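Local coordinates for protein elastinolytic metalloprotease (Pseudoalteromonas sp. CF6-2, PDB 6IK4) that is a zinc metalloprotease of the M23 family, termed elastinolytic, and probably acts as an endopeptidase, this chain being the part that carries the zinc site, at residues 89-92 / 93-97; 102-105 / 106-110; 134-138 / 139-143. All blocks are in the same frame, centred on the assembly; numbering follows the deposited sequence.

The three contacts are local turns of one chain, met in series and touching nowhere. Contact 1 is the bend that brings strand 90-91 round to strand 96-100; contact 2, the short helix 104-107 and its exit, follows in the chain, and their centres lie about 22 Å apart. Contact 2 is nearest the catalytic machinery: the side chain of Leu-108 is about 3 Å from that of His-79, a predicted active-site residue, and about 9 Å from the zinc ion held by His-21, Asp-34 and His-120. Contact 3, a hairpin of the separate four-stranded sheet, lies across the chain's centre from contact 2, centres about 29 Å apart, with the side chain of Ile-142 about 13 Å from the zinc.

Contact 1: 89-92 / 93-97; sequences DTVQ and PGTLL
Thr-95 turns its side chain back against Val-91 and Gln-92, and its two branches do different work. With OG1 anti to its own carbonyl carbon (chi1 -61°), the hydroxyl is brought beside the carbonyl of Gln-92; Thr-95 OG1 donates to Gln-92 O at 2.9 Å, tilted from the carbonyl plane. The backbone amide reaches the same oxygen, with Thr-95 N to Gln-92 O at 3.1 Å and a nearly straight N-H...O angle of 165°. Both donors approach from one face of the carbonyl, and the amide lies well above its plane. The methyl branch lies along Val-91, with Thr-95 CG2 3.8 Å from Val-91 CG1, the two side chains crossing obliquely. Farther along the same valine methyl, Val-91 CG1 comes within 4.3 Å of Leu-97 CD2, so one branch of the valine meets both a threonine and a leucine methyl.

Gln-92 behaves differently. Its CB sits 3.4 Å from Pro-93 CD, across the peptide bond, while the chain bends at chi2 and carries the amide away from the turn. Between the two ends Gly-94 takes up a positive phi of 94°, where a CB would be jammed against the carbonyl oxygen of Pro-93. The Thr-95 N to Gln-92 O bond and the backbone angles of Pro-93 and Gly-94 make a type II beta turn from Gln-92 to Thr-95. Val-91 and Leu-97 both rest on Ile-57 and Val-67, and Gly-94 and Thr-95 have backbone bonds to Ala-51. The chemistry implies a turn closed twice over at a single acceptor, Gln-92 O, with the threonine's polar branch spent on the backbone and its methyl on the apolar side that continues into the sheet.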
ATOM      1  N   ASP A  89     -11.369  -9.742  12.978  1.00 15.94           N
ATOM      2  CA  ASP A  89     -10.527  -9.067  13.958  1.00 17.02           C
ATOM      3  C   ASP A  89     -10.546  -7.561  13.712  1.00 21.16           C
ATOM      4  O   ASP A  89     -10.783  -7.096  12.593  1.00 16.47           O
ATOM      5  CB  ASP A  89      -9.082  -9.581  13.889  1.00 17.49           C
ATOM      6  CG  ASP A  89      -8.925 -10.985  14.463  1.00 31.78           C
ATOM      7  OD1 ASP A  89      -9.838 -11.435  15.200  1.00 24.13           O
ATOM      8  OD2 ASP A  89      -7.893 -11.640  14.164  1.00 22.79           O
ATOM      9  N   THR A  90     -10.307  -6.797  14.775  1.00 18.58           N
ATOM     10  CA  THR A  90     -10.221  -5.345  14.707  0.66 19.30           C
ATOM     11  C   THR A  90      -8.769  -4.919  14.904  1.00 21.15           C
ATOM     12  O   THR A  90      -8.067  -5.469  15.759  1.00 19.07           O
ATOM     13  CB  THR A  90     -11.129  -4.702  15.768  0.66 21.37           C
ATOM     14  OG1 THR A  90     -12.506  -4.911  15.409  0.66 25.71           O
ATOM     15  CG2 THR A  90     -10.873  -3.213  15.892  0.66 17.06           C
ATOM     16  N   VAL A  91      -8.314  -3.956  14.100  1.00 13.91           N
ATOM     17  CA  VAL A  91      -6.981  -3.396  14.275  1.00 15.71           C
ATOM     18  C   VAL A  91      -7.095  -1.881  14.377  1.00 17.68           C
ATOM     19  O   VAL A  91      -8.110  -1.281  14.019  1.00 13.38           O
ATOM     20  CB  VAL A  91      -6.006  -3.790  13.144  1.00 16.42           C
ATOM     21  CG1 VAL A  91      -5.785  -5.302  13.139  1.00 18.47           C
ATOM     22  CG2 VAL A  91      -6.532  -3.317  11.791  1.00 14.26           C
ATOM     23  N   GLN A  92      -6.032  -1.279  14.885  1.00 15.53           N
ATOM     24  CA  GLN A  92      -5.847   0.149  15.039  1.00 16.25           C
ATOM     25  C   GLN A  92      -4.844   0.649  14.016  1.00 17.97           C
ATOM     26  O   GLN A  92      -4.045  -0.133  13.478  1.00 14.02           O
ATOM     27  CB  GLN A  92      -5.330   0.471  16.449  1.00 16.36           C
ATOM     28  CG  GLN A  92      -6.175  -0.092  17.566  1.00 23.57           C
ATOM     29  CD  GLN A  92      -7.552   0.507  17.580  1.00 32.48           C
ATOM     30  OE1 GLN A  92      -7.705   1.726  17.514  1.00 43.43           O
ATOM     31  NE2 GLN A  92      -8.574  -0.345  17.671  1.00 33.81           N
ATOM     32  N   PRO A  93      -4.845   1.951  13.726  1.00 16.25           N
ATOM     33  CA  PRO A  93      -3.763   2.526  12.922  1.00 16.02           C
ATOM     34  C   PRO A  93      -2.422   2.126  13.510  1.00 18.29           C
ATOM     35  O   PRO A  93      -2.212   2.212  14.720  1.00 18.22           O
ATOM     36  CB  PRO A  93      -3.999   4.036  13.040  1.00 14.25           C
ATOM     37  CG  PRO A  93      -5.446   4.159  13.381  1.00 16.12           C
ATOM     38  CD  PRO A  93      -5.743   2.993  14.258  1.00 15.47           C
ATOM     39  N   GLY A  94      -1.520   1.655  12.653  1.00 13.47           N
ATOM     40  CA  GLY A  94      -0.194   1.273  13.084  1.00 14.28           C
ATOM     41  C   GLY A  94      -0.016  -0.196  13.421  1.00 16.17           C
ATOM     42  O   GLY A  94       1.128  -0.656  13.504  1.00 14.77           O
ATOM     43  N   THR A  95      -1.102  -0.948  13.597  1.00 12.47           N
ATOM     44  CA  THR A  95      -0.989  -2.357  13.963  1.00 15.10           C
ATOM     45  C   THR A  95      -0.171  -3.130  12.931  1.00 14.03           C
ATOM     46  O   THR A  95      -0.387  -2.992  11.723  1.00 13.74           O
ATOM     47  CB  THR A  95      -2.386  -2.969  14.079  1.00 20.41           C
ATOM     48  OG1 THR A  95      -3.118  -2.294  15.111  1.00 15.37           O
ATOM     49  CG2 THR A  95      -2.296  -4.444  14.408  1.00 19.85           C
ATOM     50  N   LEU A  96       0.770  -3.945  13.409  1.00 12.53           N
ATOM     51  CA  LEU A  96       1.572  -4.800  12.526  1.00 14.06           C
ATOM     52  C   LEU A  96       0.695  -5.892  11.916  1.00 16.13           C
ATOM     53  O   LEU A  96       0.264  -6.807  12.621  1.00 15.71           O
ATOM     54  CB  LEU A  96       2.726  -5.422  13.312  1.00 11.11           C
ATOM     55  CG  LEU A  96       3.686  -4.413  13.938  1.00 16.79           C
ATOM     56  CD1 LEU A  96       4.820  -5.133  14.666  1.00 21.87           C
ATOM     57  CD2 LEU A  96       4.244  -3.467  12.870  1.00 21.15           C
ATOM     58  N   LEU A  97       0.457  -5.826  10.596  1.00 11.50           N
ATOM     59  CA  LEU A  97      -0.428  -6.786   9.934  1.00 12.43           C
ATOM     60  C   LEU A  97       0.295  -8.068   9.534  1.00 13.11           C
ATOM     61  O   LEU A  97      -0.332  -9.131   9.432  1.00 13.34           O
ATOM     62  CB  LEU A  97      -1.046  -6.145   8.679  1.00 12.94           C
ATOM     63  CG  LEU A  97      -1.985  -4.959   8.939  1.00 12.59           C
ATOM     64  CD1 LEU A  97      -2.429  -4.289   7.624  1.00 15.25           C
ATOM     65  CD2 LEU A  97      -3.205  -5.422   9.756  1.00 13.58           C
TER

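Contact 2: 102-105 / 106-110; sequences NSYN and QALCE
Ser-103 is the N-cap residue of the short helix 104-107. Its hydroxyl, placed between the backbone N and the carbonyl carbon (chi1 81°), accepts a weak capping bond from the amide of Gln-106, with Gln-106 N to Ser-103 OG at 3.5 Å. Its carbonyl takes the first helical bond, Ala-107 N lying 3.0 Å from Ser-103 O. At the other end Leu-108 N is shared, donating to Tyr-104 O at 3.2 Å and weakly to Asn-105 O at 3.3 Å. Leu-108 then leaves helical geometry and sends CD1 over one face of the Tyr-104 ring, Leu-108 CD1 being 3.8 Å from the centroid, a CH-pi contact near the phenolic end.

Several polar groups find partners in the surrounding strands and loops. Gln-106 NE2 donates to Ser-62 OG and Met-80 O, and Ala-107 O bonds His-79 ND1, which probably helps orient that predicted active-site histidine. Helix 104-107 and its exit lie against strands 73-81 and 55-61: Leu-108 touches His-79 of the first, while Cys-109 rests on Ser-61 of the second and is tied to Cys-63 by a disulfide.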
ATOM      1  N   ASN A 102       9.250 -12.125   1.566  1.00 16.64           N
ATOM      2  CA  ASN A 102      10.616 -12.194   1.063  1.00 13.91           C
ATOM      3  C   ASN A 102      10.848 -13.426   0.192  1.00 20.97           C
ATOM      4  O   ASN A 102      11.987 -13.681  -0.214  1.00 22.44           O
ATOM      5  CB  ASN A 102      11.612 -12.144   2.229  1.00 15.84           C
ATOM      6  CG  ASN A 102      11.828 -13.506   2.902  1.00 20.52           C
ATOM      7  OD1 ASN A 102      11.015 -14.423   2.781  1.00 19.84           O
ATOM      8  ND2 ASN A 102      12.933 -13.627   3.621  1.00 24.76           N
ATOM      9  N   SER A 103       9.799 -14.185  -0.121  1.00 19.90           N
ATOM     10  CA  SER A 103       9.921 -15.308  -1.038  1.00 28.21           C
ATOM     11  C   SER A 103       8.924 -15.152  -2.179  1.00 27.86           C
ATOM     12  O   SER A 103       7.792 -14.701  -1.982  1.00 18.40           O
ATOM     13  CB  SER A 103       9.735 -16.653  -0.314  1.00 27.63           C
ATOM     14  OG  SER A 103       8.372 -16.963  -0.133  1.00 30.16           O
ATOM     15  N   TYR A 104       9.364 -15.524  -3.379  1.00 17.79           N
ATOM     16  CA  TYR A 104       8.596 -15.253  -4.588  1.00 19.09           C
ATOM     17  C   TYR A 104       7.263 -15.997  -4.585  1.00 21.31           C
ATOM     18  O   TYR A 104       6.217 -15.419  -4.917  1.00 23.11           O
ATOM     19  CB  TYR A 104       9.442 -15.632  -5.809  1.00 19.53           C
ATOM     20  CG  TYR A 104       8.780 -15.417  -7.145  1.00 26.00           C
ATOM     21  CD1 TYR A 104       8.802 -14.174  -7.763  1.00 23.45           C
ATOM     22  CD2 TYR A 104       8.148 -16.469  -7.803  1.00 24.36           C
ATOM     23  CE1 TYR A 104       8.204 -13.985  -8.997  1.00 27.77           C
ATOM     24  CE2 TYR A 104       7.546 -16.287  -9.030  1.00 26.13           C
ATOM     25  CZ  TYR A 104       7.584 -15.049  -9.626  1.00 26.08           C
ATOM     26  OH  TYR A 104       6.979 -14.870 -10.847  1.00 34.86           O
ATOM     27  N   ASN A 105       7.281 -17.283  -4.210  1.00 20.10           N
ATOM     28  CA  ASN A 105       6.050 -18.072  -4.228  1.00 24.73           C
ATOM     29  C   ASN A 105       5.033 -17.548  -3.223  1.00 17.44           C
ATOM     30  O   ASN A 105       3.834 -17.509  -3.515  1.00 21.65           O
ATOM     31  CB  ASN A 105       6.354 -19.544  -3.952  1.00 21.06           C
ATOM     32  CG  ASN A 105       6.976 -20.237  -5.147  1.00 29.26           C
ATOM     33  OD1 ASN A 105       6.859 -19.764  -6.279  1.00 31.80           O
ATOM     34  ND2 ASN A 105       7.638 -21.363  -4.904  1.00 37.87           N
ATOM     35  N   GLN A 106       5.487 -17.160  -2.032  1.00 19.60           N
ATOM     36  CA  GLN A 106       4.565 -16.602  -1.045  1.00 19.27           C
ATOM     37  C   GLN A 106       3.999 -15.266  -1.507  1.00 23.47           C
ATOM     38  O   GLN A 106       2.819 -14.972  -1.275  1.00 18.29           O
ATOM     39  CB  GLN A 106       5.268 -16.438   0.297  1.00 17.47           C
ATOM     40  CG  GLN A 106       4.409 -15.757   1.366  1.00 20.79           C
ATOM     41  CD  GLN A 106       3.210 -16.586   1.736  1.00 24.43           C
ATOM     42  OE1 GLN A 106       3.248 -17.811   1.647  1.00 19.36           O
ATOM     43  NE2 GLN A 106       2.130 -15.930   2.142  1.00 18.19           N
ATOM     44  N   ALA A 107       4.833 -14.436  -2.143  1.00 17.02           N
ATOM     45  CA  ALA A 107       4.373 -13.137  -2.625  1.00 19.40           C
ATOM     46  C   ALA A 107       3.250 -13.275  -3.641  1.00 22.81           C
ATOM     47  O   ALA A 107       2.383 -12.397  -3.736  1.00 18.70           O
ATOM     48  CB  ALA A 107       5.534 -12.364  -3.252  1.00 17.16           C
ATOM     49  N   LEU A 108       3.251 -14.353  -4.417  1.00 17.61           N
ATOM     50  CA  LEU A 108       2.289 -14.540  -5.491  1.00 18.78           C
ATOM     51  C   LEU A 108       1.327 -15.687  -5.186  1.00 23.57           C
ATOM     52  O   LEU A 108       0.908 -16.418  -6.081  1.00 22.92           O
ATOM     53  CB  LEU A 108       3.016 -14.766  -6.814  1.00 22.54           C
ATOM     54  CG  LEU A 108       3.933 -13.598  -7.193  1.00 20.62           C
ATOM     55  CD1 LEU A 108       4.617 -13.852  -8.523  1.00 23.84           C
ATOM     56  CD2 LEU A 108       3.141 -12.296  -7.239  1.00 23.38           C
ATOM     57  N   CYS A 109       0.951 -15.843  -3.914  1.00 26.72           N
ATOM     58  CA  CYS A 109       0.112 -16.971  -3.527  1.00 23.43           C
ATOM     59  C   CYS A 109      -1.270 -16.925  -4.174  1.00 24.27           C
ATOM     60  O   CYS A 109      -1.943 -17.959  -4.237  1.00 34.95           O
ATOM     61  CB  CYS A 109       0.005 -17.045  -1.995  1.00 26.82           C
ATOM     62  SG  CYS A 109      -1.340 -16.101  -1.210  1.00 43.83           S
ATOM     63  N   GLU A 110      -1.716 -15.764  -4.661  1.00 22.41           N
ATOM     64  CA  GLU A 110      -2.965 -15.671  -5.412  1.00 26.33           C
ATOM     65  C   GLU A 110      -2.735 -15.219  -6.850  1.00 22.26           C
ATOM     66  O   GLU A 110      -3.668 -14.747  -7.504  1.00 25.55           O
ATOM     67  CB  GLU A 110      -3.961 -14.726  -4.733  1.00 22.18           C
ATOM     68  CG  GLU A 110      -4.547 -15.239  -3.442  1.00 22.45           C
ATOM     69  CD  GLU A 110      -5.694 -14.357  -2.966  1.00 32.23           C
ATOM     70  OE1 GLU A 110      -6.674 -14.193  -3.720  1.00 39.53           O
ATOM     71  OE2 GLU A 110      -5.604 -13.812  -1.847  1.00 26.98           O
TER

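Contact 3: 134-138 / 139-143; sequences NRYIS and NYRID
Arg-141 passes across the ring of Tyr-136 and ends against Asn-134 in a tight hairpin. Its CG lies anti to the backbone N (chi1 -178°), which carries the aliphatic part past the phenol: Arg-141 CA stands over one ring face near the rim, Arg-141 CB is 3.5 Å from Tyr-136 CE2, and CG and CD reach CZ and OH. A bend at chi3 then brings Arg-141 NH1 to Asn-134 OD1 at 2.9 Å, a bond bent at the hydrogen (136°), with OD1 tilted from the guanidinium plane. NH1 and NH2 also grip Asp-143 OD2 end-on, with Arg-141 NH1 to Asp-143 OD2 at 3.0 Å, a salt bridge. With an alanine in place of Arg-141, Asp-143 is likely to lose its charged mate, Asn-134 OD1 this donor, and the phenol end of Tyr-136 the CG and CD carbons beside it.

The exposed parts are Tyr-136, Asn-134 and the turn residue Asn-139. By contrast, the buried Ile-137 CG2 packs 3.8 Å from Ile-142 CD1, and Ile-137 also rests on Leu-7 and Phe-121; Tyr-140 OH bonds Tyr-172 O. The backbones are stitched, Ile-142 N to Arg-135 O at 2.9 Å and Tyr-140 N to Ile-137 O at 2.8 Å. A type I' turn, with Ser-138 and Asn-139 both at positive phi, joins the strands, as in classic two-residue beta hairpins; strand 136-137 is an outer strand of the four-stranded antiparallel sheet, and 140-143 pairs on with 157-160.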
ATOM      1  N   ASN A 134      -5.876  12.760  -5.824  1.00 12.15           N
ATOM      2  CA  ASN A 134      -6.358  13.755  -4.869  1.00 13.14           C
ATOM      3  C   ASN A 134      -6.769  13.153  -3.533  1.00 16.67           C
ATOM      4  O   ASN A 134      -7.409  13.833  -2.726  1.00 18.64           O
ATOM      5  CB  ASN A 134      -7.507  14.580  -5.463  1.00 14.95           C
ATOM      6  CG  ASN A 134      -7.025  15.543  -6.540  1.00 18.69           C
ATOM      7  OD1 ASN A 134      -5.865  15.940  -6.545  1.00 18.03           O
ATOM      8  ND2 ASN A 134      -7.920  15.931  -7.445  1.00 20.34           N
ATOM      9  N   ARG A 135      -6.422  11.899  -3.269  1.00 12.37           N
ATOM     10  CA  ARG A 135      -6.581  11.360  -1.927  1.00 12.09           C
ATOM     11  C   ARG A 135      -5.332  11.709  -1.114  1.00 12.38           C
ATOM     12  O   ARG A 135      -4.315  12.134  -1.662  1.00 14.85           O
ATOM     13  CB  ARG A 135      -6.801   9.844  -1.969  1.00 12.40           C
ATOM     14  CG  ARG A 135      -8.016   9.390  -2.771  1.00 16.94           C
ATOM     15  CD  ARG A 135      -9.279   9.595  -1.993  1.00 25.26           C
ATOM     16  NE  ARG A 135     -10.456   9.214  -2.763  1.00 33.00           N
ATOM     17  CZ  ARG A 135     -11.701   9.356  -2.324  1.00 30.06           C
ATOM     18  NH1 ARG A 135     -11.923   9.868  -1.115  1.00 31.41           N
ATOM     19  NH2 ARG A 135     -12.723   8.989  -3.090  1.00 37.99           N
ATOM     20  N   TYR A 136      -5.413  11.531   0.204  1.00 10.84           N
ATOM     21  CA  TYR A 136      -4.346  11.943   1.107  1.00  8.85           C
ATOM     22  C   TYR A 136      -3.848  10.766   1.930  1.00 12.00           C
ATOM     23  O   TYR A 136      -4.628   9.897   2.329  1.00 12.46           O
ATOM     24  CB  TYR A 136      -4.812  13.063   2.036  1.00 10.58           C
ATOM     25  CG  TYR A 136      -4.893  14.377   1.316  1.00 13.55           C
ATOM     26  CD1 TYR A 136      -5.991  14.691   0.528  1.00 14.58           C
ATOM     27  CD2 TYR A 136      -3.863  15.300   1.409  1.00 11.22           C
ATOM     28  CE1 TYR A 136      -6.066  15.906  -0.146  1.00 18.76           C
ATOM     29  CE2 TYR A 136      -3.932  16.522   0.739  1.00 15.72           C
ATOM     30  CZ  TYR A 136      -5.032  16.810  -0.039  1.00 18.77           C
ATOM     31  OH  TYR A 136      -5.095  18.020  -0.714  1.00 19.97           O
ATOM     32  N   ILE A 137      -2.540  10.747   2.189  1.00 13.73           N
ATOM     33  CA  ILE A 137      -1.959   9.753   3.084  1.00 11.16           C
ATOM     34  C   ILE A 137      -0.821  10.434   3.843  1.00 11.85           C
ATOM     35  O   ILE A 137       0.064  11.050   3.235  1.00 11.10           O
ATOM     36  CB  ILE A 137      -1.520   8.493   2.294  1.00 11.28           C
ATOM     37  CG1 ILE A 137      -1.084   7.364   3.246  1.00 12.45           C
ATOM     38  CG2 ILE A 137      -0.451   8.816   1.241  1.00 12.10           C
ATOM     39  CD1 ILE A 137      -0.943   5.994   2.562  1.00 13.60           C
ATOM     40  N   SER A 138      -0.877  10.405   5.182  1.00 11.38           N
ATOM     41  CA  SER A 138       0.091  11.130   6.020  1.00 12.79           C
ATOM     42  C   SER A 138       0.205  12.593   5.589  1.00 11.62           C
ATOM     43  O   SER A 138       1.285  13.185   5.596  1.00 12.18           O
ATOM     44  CB  SER A 138       1.461  10.444   6.007  1.00 11.77           C
ATOM     45  OG  SER A 138       1.419   9.218   6.720  1.00 12.05           O
ATOM     46  N   ASN A 139      -0.932  13.180   5.213  1.00 11.11           N
ATOM     47  CA  ASN A 139      -1.081  14.565   4.771  1.00  8.88           C
ATOM     48  C   ASN A 139      -0.458  14.838   3.404  1.00 10.51           C
ATOM     49  O   ASN A 139      -0.536  15.974   2.937  1.00 11.63           O
ATOM     50  CB  ASN A 139      -0.513  15.577   5.782  1.00 11.18           C
ATOM     51  CG  ASN A 139      -1.161  15.465   7.152  1.00 14.39           C
ATOM     52  OD1 ASN A 139      -2.272  14.955   7.295  1.00 18.32           O
ATOM     53  ND2 ASN A 139      -0.463  15.951   8.167  1.00 16.20           N
ATOM     54  N   TYR A 140       0.171  13.852   2.751  1.00 10.30           N
ATOM     55  CA  TYR A 140       0.543  14.016   1.345  1.00  8.45           C
ATOM     56  C   TYR A 140      -0.693  13.937   0.463  1.00 12.15           C
ATOM     57  O   TYR A 140      -1.494  13.012   0.602  1.00 12.46           O
ATOM     58  CB  TYR A 140       1.481  12.911   0.881  1.00  7.86           C
ATOM     59  CG  TYR A 140       2.874  12.935   1.441  1.00 11.13           C
ATOM     60  CD1 TYR A 140       3.881  13.656   0.808  1.00 11.79           C
ATOM     61  CD2 TYR A 140       3.199  12.183   2.558  1.00 12.33           C
ATOM     62  CE1 TYR A 140       5.174  13.653   1.296  1.00 12.83           C
ATOM     63  CE2 TYR A 140       4.493  12.177   3.062  1.00 10.39           C
ATOM     64  CZ  TYR A 140       5.471  12.912   2.426  1.00 12.38           C
ATOM     65  OH  TYR A 140       6.747  12.909   2.926  1.00 13.80           O
ATOM     66  N   ARG A 141      -0.810  14.840  -0.507  1.00 12.05           N
ATOM     67  CA  ARG A 141      -1.772  14.629  -1.581  1.00 12.66           C
ATOM     68  C   ARG A 141      -1.131  13.726  -2.622  1.00 12.02           C
ATOM     69  O   ARG A 141       0.017  13.950  -3.011  1.00 11.82           O
ATOM     70  CB  ARG A 141      -2.185  15.951  -2.228  1.00 15.58           C
ATOM     71  CG  ARG A 141      -3.246  15.787  -3.331  1.00 15.21           C
ATOM     72  CD  ARG A 141      -3.603  17.122  -3.975  1.00 13.88           C
ATOM     73  NE  ARG A 141      -2.492  17.623  -4.771  1.00 15.57           N
ATOM     74  CZ  ARG A 141      -2.243  17.264  -6.029  1.00 20.50           C
ATOM     75  NH1 ARG A 141      -3.034  16.399  -6.667  1.00 16.37           N
ATOM     76  NH2 ARG A 141      -1.197  17.780  -6.654  1.00 21.83           N
ATOM     77  N   ILE A 142      -1.860  12.703  -3.064  1.00 11.13           N
ATOM     78  CA  ILE A 142      -1.380  11.809  -4.115  1.00 10.42           C
ATOM     79  C   ILE A 142      -1.838  12.352  -5.461  1.00 12.45           C
ATOM     80  O   ILE A 142      -3.032  12.599  -5.670  1.00 12.89           O
ATOM     81  CB  ILE A 142      -1.895  10.374  -3.908  1.00 10.22           C
ATOM     82  CG1 ILE A 142      -1.463   9.838  -2.538  1.00 10.22           C
ATOM     83  CG2 ILE A 142      -1.409   9.459  -5.055  1.00 10.23           C
ATOM     84  CD1 ILE A 142      -2.198   8.554  -2.132  1.00 12.73           C
ATOM     85  N   ASP A 143      -0.900  12.545  -6.372  1.00 10.93           N
ATOM     86  CA  ASP A 143      -1.225  12.966  -7.729  1.00 11.34           C
ATOM     87  C   ASP A 143      -0.871  11.810  -8.653  1.00 11.99           C
ATOM     88  O   ASP A 143       0.305  11.476  -8.794  1.00 12.65           O
ATOM     89  CB  ASP A 143      -0.460  14.230  -8.116  1.00 12.92           C
ATOM     90  CG  ASP A 143      -1.017  14.871  -9.367  1.00 18.32           C
ATOM     91  OD1 ASP A 143      -0.927  14.245 -10.445  1.00 16.06           O
ATOM     92  OD2 ASP A 143      -1.568  15.984  -9.269  1.00 17.84           O
TER